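Local coordinates for protein glutathione S-transferase (Natrialba magadii ATCC 43099, PDB 6GZF) that probably conjugates or reduces substrates with glutathione, as a Xi-class glutathione transferase of the glutathionyl-hydroquinone reductase type, at residues M8-G14 / D127-T133; D109-D113 / W138-D143; Y274-Q280 / F318-R324. One frame throughout, in Å; residues are numbered along the deposited sequence. Where two conformers were deposited one is given.

Contact 1. Residues M8-G14 / D127-T133; sequences MNMLVDG and DVTCRVT
Leu11 and Cys130 pair backbone to backbone, an antiparallel hydrogen-bonded pair that lays 127-133 beside strand 10-12 of the N-terminal extension. Leu11 N reaches Cys130 O at 3.0 Å, and Leu11 O takes the amide of Cys130 in return. Toward the turn, Gly14 N gives a further backbone bond to Val128 O. Thr129 adds a side-chain bond: with OG1 beside its own backbone N (chi1 -64°), the hydroxyl oxygen accepts the amide of Asp13 at 2.8 Å. Leu11, which is buried, brings CD2 to 3.7 Å from Val128 CG1, the two side chains crossing at about a right angle, with Trp16 and Val122 also against Leu11.

Arg131 is the side chain to follow. Its CB leaves the backbone away from 8-14, but the bend at chi2 (-90°) turns the chain back, so that CD passes 3.7 Å from Asn9 O. Met10 runs beside it, its CE 3.9 Å from Arg131 CZ and nearer still to NH1. NH1 donates to Asn9 O at 3.2 Å; this oxygen lies near the guanidinium plane, while the nitrogen stands above the carbonyl plane. A weak bond goes from NH1 to Met8 O. NH2 makes a salt bridge with Glu31.

Arg131, Val132 and Thr133 are predicted glutathione-binding residues. With its NH1 spent on carbonyls of the N-terminal segment and its NH2 on Glu31, the arginine is probably held in position by the extension, which would thereby help to fix this part of the predicted glutathione site.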
# COMPACT_ATOMS: atom_id res chain seq x y z
N MET A 8 -19.69 5.88 1.95
CA MET A 8 -20.74 5.40 1.07
C MET A 8 -22.12 5.80 1.58
O MET A 8 -22.39 5.74 2.78
CB MET A 8 -20.67 3.88 0.89
CG MET A 8 -21.54 3.37 -0.25
SD MET A 8 -20.72 2.15 -1.29
CE MET A 8 -21.96 1.92 -2.56
N ASN A 9 -22.98 6.21 0.66
CA ASN A 9 -24.30 6.71 1.02
C ASN A 9 -25.40 5.69 0.80
O ASN A 9 -25.13 4.52 0.51
CB ASN A 9 -24.60 7.99 0.25
CG ASN A 9 -23.52 9.04 0.42
OD1 ASN A 9 -23.12 9.36 1.54
ND2 ASN A 9 -23.05 9.59 -0.70
N MET A 10 -26.65 6.13 0.94
CA MET A 10 -27.77 5.21 1.03
C MET A 10 -29.08 5.82 0.55
O MET A 10 -29.25 7.05 0.51
CB MET A 10 -27.92 4.73 2.48
CG MET A 10 -27.57 5.80 3.50
SD MET A 10 -27.29 5.16 5.15
CE MET A 10 -25.66 4.43 4.97
N LEU A 11 -30.01 4.95 0.17
CA LEU A 11 -31.38 5.34 -0.12
C LEU A 11 -32.27 4.79 0.99
O LEU A 11 -32.28 3.59 1.23
CB LEU A 11 -31.81 4.81 -1.49
CG LEU A 11 -32.70 5.68 -2.38
CD1 LEU A 11 -32.10 7.06 -2.58
CD2 LEU A 11 -32.92 5.01 -3.72
N VAL A 12 -33.00 5.67 1.67
CA VAL A 12 -33.84 5.25 2.78
C VAL A 12 -35.30 5.64 2.56
O VAL A 12 -35.63 6.83 2.56
CB VAL A 12 -33.36 5.85 4.12
CG1 VAL A 12 -34.28 5.42 5.25
CG2 VAL A 12 -31.92 5.42 4.40
N ASP A 13 -36.15 4.64 2.38
CA ASP A 13 -37.56 4.84 2.06
C ASP A 13 -37.72 5.76 0.85
O ASP A 13 -38.61 6.62 0.82
CB ASP A 13 -38.32 5.41 3.26
CG ASP A 13 -38.41 4.42 4.41
OD1 ASP A 13 -38.31 3.20 4.16
OD2 ASP A 13 -38.58 4.86 5.57
N GLY A 14 -36.85 5.59 -0.14
CA GLY A 14 -36.89 6.38 -1.35
C GLY A 14 -36.22 7.73 -1.21
O GLY A 14 -36.41 8.61 -2.05
N ASP A 127 -39.99 3.46 -2.85
CA ASP A 127 -39.84 3.49 -1.40
C ASP A 127 -38.69 2.60 -0.93
O ASP A 127 -38.63 2.20 0.23
CB ASP A 127 -41.15 3.07 -0.73
CG ASP A 127 -41.20 3.43 0.75
OD1 ASP A 127 -40.85 4.58 1.09
OD2 ASP A 127 -41.59 2.56 1.56
N VAL A 128 -37.78 2.29 -1.85
CA VAL A 128 -36.72 1.32 -1.57
C VAL A 128 -35.72 1.81 -0.52
O VAL A 128 -35.41 3.00 -0.45
CB VAL A 128 -35.97 0.94 -2.87
CG1 VAL A 128 -35.13 2.10 -3.38
CG2 VAL A 128 -35.10 -0.30 -2.65
N THR A 129 -35.25 0.89 0.30
CA THR A 129 -34.17 1.16 1.24
C THR A 129 -33.00 0.24 0.93
O THR A 129 -33.02 -0.94 1.27
CB THR A 129 -34.62 0.98 2.71
OG1 THR A 129 -35.64 1.94 3.02
CG2 THR A 129 -33.44 1.19 3.65
N CYS A 130 -31.97 0.78 0.28
CA CYS A 130 -30.86 -0.04 -0.20
C CYS A 130 -29.61 0.77 -0.48
O CYS A 130 -29.56 1.98 -0.23
CB CYS A 130 -31.27 -0.78 -1.48
SG CYS A 130 -31.58 0.32 -2.88
N ARG A 131 -28.59 0.09 -1.00
CA ARG A 131 -27.39 0.74 -1.51
C ARG A 131 -27.49 0.87 -3.02
O ARG A 131 -27.91 -0.06 -3.70
CB ARG A 131 -26.14 -0.04 -1.12
CG ARG A 131 -25.93 -0.24 0.37
CD ARG A 131 -25.12 0.89 0.98
NE ARG A 131 -24.66 0.56 2.33
CZ ARG A 131 -24.07 1.43 3.15
NH1 ARG A 131 -23.87 2.68 2.77
NH2 ARG A 131 -23.68 1.04 4.36
N VAL A 132 -27.11 2.03 -3.55
CA VAL A 132 -27.09 2.23 -4.99
C VAL A 132 -25.76 1.73 -5.55
O VAL A 132 -24.75 2.43 -5.48
CB VAL A 132 -27.29 3.72 -5.36
CG1 VAL A 132 -27.31 3.89 -6.88
CG2 VAL A 132 -28.58 4.24 -4.76
N THR A 133 -25.78 0.52 -6.10
CA THR A 133 -24.56 -0.14 -6.56
C THR A 133 -24.69 -0.69 -7.98
O THR A 133 -25.77 -0.68 -8.57
CB THR A 133 -24.18 -1.32 -5.64
OG1 THR A 133 -25.24 -2.29 -5.64
CG2 THR A 133 -23.94 -0.84 -4.22
O HOH W 1 -24.81 4.12 -2.21

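Contact 2. Residues D109-D113 / W138-D143; sequences DHVHD and WDTEED
The β-hairpin of strands 136-139 and 144-147, at one edge of the mixed sheet in the thioredoxin-like domain, brings Trp138 and Asp143 against Val111 and His112 of the loop that precedes helix 117-124. The contact is small and lies at the surface, with Trp138 its buried member. Val111 crosses the indole obliquely: CG1 sits 3.9 Å from Trp138 NE1, and Val111 CG2 is 4.2 Å from Trp138 CD1. A looser touch joins Val111 CG2 to the methyl of Thr140, whose hydroxyl bonds to the carbonyl of Arg55. Leu120 and Ala124 of helix 117-124 and Ile145 of the neighbouring strand also pack against Trp138.

Each half holds an aspartate that accepts from backbone amides just ahead of it in the chain. Asp109 makes an Asx turn, its OD1 accepting from Val111 N, and its OD2 receives His112 N; these bonds probably help hold the loop curled, with both side chains pointing toward the hairpin. In the hairpin turn Asp139 OD2 accepts from Glu142 N at 2.9 Å, while its OD1 is engaged by Arg55.

His112 carries the polar link. Its CG lies beside the backbone N (chi1 -68°), which carries the imidazole past Trp138 CZ2 to the carboxylate coming from the opposite direction. There NE2 donates in the ring plane to the syn lone pair of Asp143 OD1 at 2.6 Å, with ring and carboxylate planes 67° apart.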
# COMPACT_ATOMS: atom_id res chain seq x y z
N ASP A 109 -27.05 7.35 -19.60
CA ASP A 109 -28.12 6.40 -19.30
C ASP A 109 -28.99 6.22 -20.54
O ASP A 109 -29.83 7.08 -20.85
CB ASP A 109 -28.95 6.87 -18.11
CG ASP A 109 -30.22 6.07 -17.93
OD1 ASP A 109 -30.20 4.85 -18.17
OD2 ASP A 109 -31.25 6.67 -17.54
N HIS A 110 -28.80 5.12 -21.25
CA HIS A 110 -29.49 4.87 -22.51
C HIS A 110 -31.01 4.76 -22.35
O HIS A 110 -31.75 4.93 -23.32
CB HIS A 110 -28.95 3.60 -23.17
CG HIS A 110 -27.53 3.71 -23.63
ND1 HIS A 110 -26.46 3.57 -22.78
CD2 HIS A 110 -27.01 3.94 -24.86
CE1 HIS A 110 -25.34 3.71 -23.46
NE2 HIS A 110 -25.65 3.94 -24.73
N VAL A 111 -31.47 4.47 -21.14
CA VAL A 111 -32.89 4.23 -20.92
C VAL A 111 -33.66 5.51 -20.61
O VAL A 111 -34.57 5.88 -21.35
CB VAL A 111 -33.11 3.22 -19.78
CG1 VAL A 111 -34.59 3.01 -19.53
CG2 VAL A 111 -32.44 1.89 -20.12
N HIS A 112 -33.31 6.18 -19.52
CA HIS A 112 -34.07 7.36 -19.09
C HIS A 112 -33.23 8.63 -19.02
O HIS A 112 -33.72 9.68 -18.61
CB HIS A 112 -34.71 7.11 -17.72
CG HIS A 112 -35.80 6.08 -17.76
ND1 HIS A 112 -36.91 6.20 -18.57
CD2 HIS A 112 -35.96 4.92 -17.08
CE1 HIS A 112 -37.70 5.15 -18.39
NE2 HIS A 112 -37.14 4.36 -17.49
N ASP A 113 -31.96 8.53 -19.44
CA ASP A 113 -31.05 9.67 -19.46
C ASP A 113 -30.97 10.36 -18.10
O ASP A 113 -31.15 11.57 -17.98
CB ASP A 113 -31.47 10.68 -20.54
CG ASP A 113 -30.41 11.73 -20.81
OD1 ASP A 113 -29.22 11.46 -20.54
OD2 ASP A 113 -30.77 12.83 -21.28
N TRP A 138 -31.48 -4.22 -16.17
CA TRP A 138 -32.71 -3.45 -16.32
C TRP A 138 -33.60 -3.98 -17.44
O TRP A 138 -33.12 -4.26 -18.54
CB TRP A 138 -32.38 -1.98 -16.57
CG TRP A 138 -33.58 -1.08 -16.54
CD1 TRP A 138 -34.44 -0.83 -17.57
CD2 TRP A 138 -34.04 -0.29 -15.43
NE1 TRP A 138 -35.42 0.05 -17.17
CE2 TRP A 138 -35.19 0.40 -15.86
CE3 TRP A 138 -33.59 -0.11 -14.12
CZ2 TRP A 138 -35.90 1.26 -15.03
CZ3 TRP A 138 -34.29 0.75 -13.30
CH2 TRP A 138 -35.43 1.42 -13.75
N ASP A 139 -34.89 -4.11 -17.16
CA ASP A 139 -35.86 -4.51 -18.17
C ASP A 139 -36.55 -3.28 -18.75
O ASP A 139 -37.11 -2.46 -18.02
CB ASP A 139 -36.91 -5.45 -17.57
CG ASP A 139 -37.96 -5.87 -18.58
OD1 ASP A 139 -37.62 -6.03 -19.76
OD2 ASP A 139 -39.13 -6.03 -18.18
N THR A 140 -36.51 -3.15 -20.07
CA THR A 140 -37.07 -1.98 -20.74
C THR A 140 -38.57 -2.12 -20.98
O THR A 140 -39.25 -1.15 -21.31
CB THR A 140 -36.38 -1.72 -22.09
OG1 THR A 140 -36.32 -2.93 -22.85
CG2 THR A 140 -34.96 -1.21 -21.87
N GLU A 141 -39.09 -3.33 -20.81
CA GLU A 141 -40.52 -3.58 -21.03
C GLU A 141 -41.34 -3.26 -19.79
O GLU A 141 -42.31 -2.51 -19.86
CB GLU A 141 -40.75 -5.03 -21.46
CG GLU A 141 -42.17 -5.31 -21.94
CD GLU A 141 -42.27 -5.36 -23.46
OE1 GLU A 141 -41.43 -6.04 -24.09
OE2 GLU A 141 -43.17 -4.71 -24.02
N GLU A 142 -40.94 -3.82 -18.65
CA GLU A 142 -41.62 -3.55 -17.39
C GLU A 142 -41.08 -2.28 -16.74
O GLU A 142 -41.64 -1.79 -15.76
CB GLU A 142 -41.48 -4.72 -16.42
CG GLU A 142 -42.69 -5.64 -16.38
CD GLU A 142 -42.72 -6.51 -15.13
OE1 GLU A 142 -42.41 -5.99 -14.04
OE2 GLU A 142 -43.04 -7.71 -15.25
N ASP A 143 -39.99 -1.76 -17.31
CA ASP A 143 -39.36 -0.52 -16.84
C ASP A 143 -39.00 -0.61 -15.35
O ASP A 143 -39.48 0.19 -14.55
CB ASP A 143 -40.28 0.68 -17.10
CG ASP A 143 -39.55 2.00 -16.97
OD1 ASP A 143 -38.36 2.07 -17.35
OD2 ASP A 143 -40.17 2.98 -16.49

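Contact 3. Residues Y274-Q280 / F318-R324; sequences YLRDLYQ and FEAPHSR
Tyr279 and Phe318 form the tight end of this contact. Their rings make an offset stack, centroids 4.6 Å apart and planes 12° from parallel, while Phe318 CB sits over the centre of the tyrosine ring and Leu275 CD2 meets the phenylalanine at its edge. Next to the stack, Gln280 stretches out its amide, and NE2 donates to Phe318 O at 2.6 Å, on a lone pair of that carbonyl, and to Ala320 O at 3.0 Å. Arg276 NH1 reaches the same Ala320 oxygen from the opposite face of its carbonyl plane, so two side chains grip one acceptor.

Further along, the fit is looser. Asp277 CB rests over the face of the His322 ring, and Asp277 OD2 meets Arg324 NE through a water, 2.8 Å from the oxygen and 2.7 Å from the nitrogen; Arg229 gives Asp277 a direct salt bridge, and Arg324 NH2 donates to the carbonyl of Leu225. On the solvent side, exposed Glu319 merely brings OE2 to 3.8 Å from Tyr279 CE1, at the ring edge. The whole is a C-terminal tail laid along helix 271-279 of the all-helical GST domain, consistent with the extended C terminus of Xi-class enzymes.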
# COMPACT_ATOMS: atom_id res chain seq x y z
N TYR A 274 -1.82 -17.92 -14.43
CA TYR A 274 -3.26 -18.16 -14.51
C TYR A 274 -3.99 -16.87 -14.87
O TYR A 274 -4.89 -16.87 -15.72
CB TYR A 274 -3.77 -18.71 -13.17
CG TYR A 274 -5.27 -18.78 -13.02
CD1 TYR A 274 -6.00 -19.81 -13.60
CD2 TYR A 274 -5.95 -17.83 -12.27
CE1 TYR A 274 -7.37 -19.88 -13.45
CE2 TYR A 274 -7.32 -17.90 -12.11
CZ TYR A 274 -8.03 -18.93 -12.70
OH TYR A 274 -9.39 -18.99 -12.55
N LEU A 275 -3.60 -15.77 -14.23
CA LEU A 275 -4.19 -14.47 -14.50
C LEU A 275 -3.86 -13.99 -15.91
O LEU A 275 -4.70 -13.39 -16.58
CB LEU A 275 -3.70 -13.44 -13.47
CG LEU A 275 -4.16 -11.99 -13.65
CD1 LEU A 275 -5.67 -11.89 -13.62
CD2 LEU A 275 -3.54 -11.11 -12.57
N ARG A 276 -2.64 -14.27 -16.35
CA ARG A 276 -2.24 -13.95 -17.72
C ARG A 276 -2.99 -14.82 -18.72
O ARG A 276 -3.31 -14.37 -19.82
CB ARG A 276 -0.73 -14.12 -17.89
CG ARG A 276 0.09 -12.92 -17.43
CD ARG A 276 1.58 -13.14 -17.64
NE ARG A 276 2.15 -14.05 -16.65
CZ ARG A 276 2.89 -15.12 -16.95
NH1 ARG A 276 3.15 -15.42 -18.21
NH2 ARG A 276 3.37 -15.89 -15.98
N ASP A 277 -3.28 -16.05 -18.33
CA ASP A 277 -4.01 -16.97 -19.19
C ASP A 277 -5.46 -16.52 -19.37
O ASP A 277 -6.05 -16.72 -20.43
CB ASP A 277 -3.96 -18.39 -18.61
CG ASP A 277 -4.44 -19.44 -19.60
OD1 ASP A 277 -4.55 -19.12 -20.81
OD2 ASP A 277 -4.71 -20.58 -19.17
N LEU A 278 -6.01 -15.90 -18.33
CA LEU A 278 -7.39 -15.41 -18.39
C LEU A 278 -7.48 -14.09 -19.14
O LEU A 278 -8.38 -13.89 -19.96
CB LEU A 278 -7.96 -15.24 -16.98
CG LEU A 278 -8.06 -16.50 -16.12
CD1 LEU A 278 -8.74 -16.18 -14.80
CD2 LEU A 278 -8.79 -17.60 -16.86
N TYR A 279 -6.54 -13.19 -18.85
CA TYR A 279 -6.49 -11.87 -19.48
C TYR A 279 -6.40 -11.99 -21.00
O TYR A 279 -6.96 -11.17 -21.74
CB TYR A 279 -5.31 -11.07 -18.94
CG TYR A 279 -5.23 -9.63 -19.42
CD1 TYR A 279 -4.62 -9.31 -20.62
CD2 TYR A 279 -5.75 -8.60 -18.65
CE1 TYR A 279 -4.53 -8.00 -21.06
CE2 TYR A 279 -5.67 -7.28 -19.08
CZ TYR A 279 -5.06 -6.99 -20.28
OH TYR A 279 -4.98 -5.69 -20.71
N GLN A 280 -5.69 -13.01 -21.47
CA GLN A 280 -5.43 -13.18 -22.89
C GLN A 280 -6.49 -14.03 -23.59
O GLN A 280 -6.43 -14.22 -24.80
CB GLN A 280 -4.04 -13.80 -23.10
CG GLN A 280 -2.91 -12.93 -22.58
CD GLN A 280 -1.58 -13.66 -22.54
OE1 GLN A 280 -1.43 -14.72 -23.14
NE2 GLN A 280 -0.62 -13.10 -21.82
N PHE A 318 0.66 -8.18 -18.65
CA PHE A 318 -0.42 -9.15 -18.78
C PHE A 318 -0.27 -9.96 -20.06
O PHE A 318 -0.69 -11.12 -20.13
CB PHE A 318 -1.78 -8.46 -18.76
CG PHE A 318 -2.19 -7.95 -17.41
CD1 PHE A 318 -2.46 -8.82 -16.37
CD2 PHE A 318 -2.32 -6.59 -17.18
CE1 PHE A 318 -2.85 -8.35 -15.13
CE2 PHE A 318 -2.70 -6.11 -15.94
CZ PHE A 318 -2.97 -6.99 -14.91
N GLU A 319 0.33 -9.35 -21.07
CA GLU A 319 0.47 -9.97 -22.38
C GLU A 319 1.71 -10.87 -22.45
O GLU A 319 2.07 -11.34 -23.53
CB GLU A 319 0.53 -8.91 -23.47
CG GLU A 319 -0.61 -7.90 -23.43
CD GLU A 319 -1.88 -8.41 -24.09
OE1 GLU A 319 -2.00 -9.63 -24.31
OE2 GLU A 319 -2.76 -7.57 -24.41
N ALA A 320 2.36 -11.09 -21.31
CA ALA A 320 3.51 -11.97 -21.25
C ALA A 320 3.08 -13.43 -21.42
O ALA A 320 2.08 -13.85 -20.85
CB ALA A 320 4.26 -11.79 -19.94
N PRO A 321 3.84 -14.19 -22.23
CA PRO A 321 3.53 -15.58 -22.56
C PRO A 321 3.42 -16.50 -21.34
O PRO A 321 4.11 -16.29 -20.34
CB PRO A 321 4.71 -16.01 -23.43
CG PRO A 321 5.20 -14.74 -24.03
CD PRO A 321 5.02 -13.70 -22.96
N HIS A 322 2.55 -17.50 -21.44
CA HIS A 322 2.43 -18.52 -20.41
C HIS A 322 2.62 -19.90 -21.04
O HIS A 322 2.93 -20.00 -22.23
CB HIS A 322 1.07 -18.44 -19.71
CG HIS A 322 -0.10 -18.60 -20.64
ND1 HIS A 322 -0.52 -19.82 -21.12
CD2 HIS A 322 -0.93 -17.68 -21.18
CE1 HIS A 322 -1.56 -19.65 -21.91
NE2 HIS A 322 -1.83 -18.36 -21.97
N SER A 323 2.46 -20.95 -20.25
CA SER A 323 2.60 -22.31 -20.75
C SER A 323 1.54 -23.22 -20.15
O SER A 323 1.74 -24.43 -20.03
CB SER A 323 4.00 -22.85 -20.44
OG SER A 323 5.00 -21.93 -20.83
N ARG A 324 0.42 -22.63 -19.76
CA ARG A 324 -0.64 -23.37 -19.09
C ARG A 324 -1.60 -24.02 -20.09
O ARG A 324 -2.60 -24.62 -19.70
CB ARG A 324 -1.40 -22.46 -18.13
CG ARG A 324 -0.53 -21.91 -17.01
CD ARG A 324 -1.32 -21.06 -16.04
NE ARG A 324 -2.32 -21.84 -15.33
CZ ARG A 324 -2.08 -22.54 -14.22
NH1 ARG A 324 -0.86 -22.56 -13.70
NH2 ARG A 324 -3.05 -23.22 -13.63
O HOH W 2 -4.60 -20.99 -16.39

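How the contacts relate
Contact 2 lies within the thioredoxin-like domain, and contact 1 ties the N-terminal extension to it: their segments alternate along the sequence, and their centres lie about 19 Å apart with nearest atoms about 10 Å apart. Helix 117-124 lends residues to each. Contact 1 is the one at the predicted glutathione site, with the side chain of Thr133 about 7 Å from that of the predicted nucleophile Cys64; Trp138 of contact 2 comes within about 10 Å of Val132, side chain to side chain. Contact 3 lies across the chain's centre, about 40 Å from contact 1 and about 37 Å from contact 2 between centres, yet the side chain of Leu275 is about 10 Å from that of Tyr254, predicted to lower the cysteine's pKa.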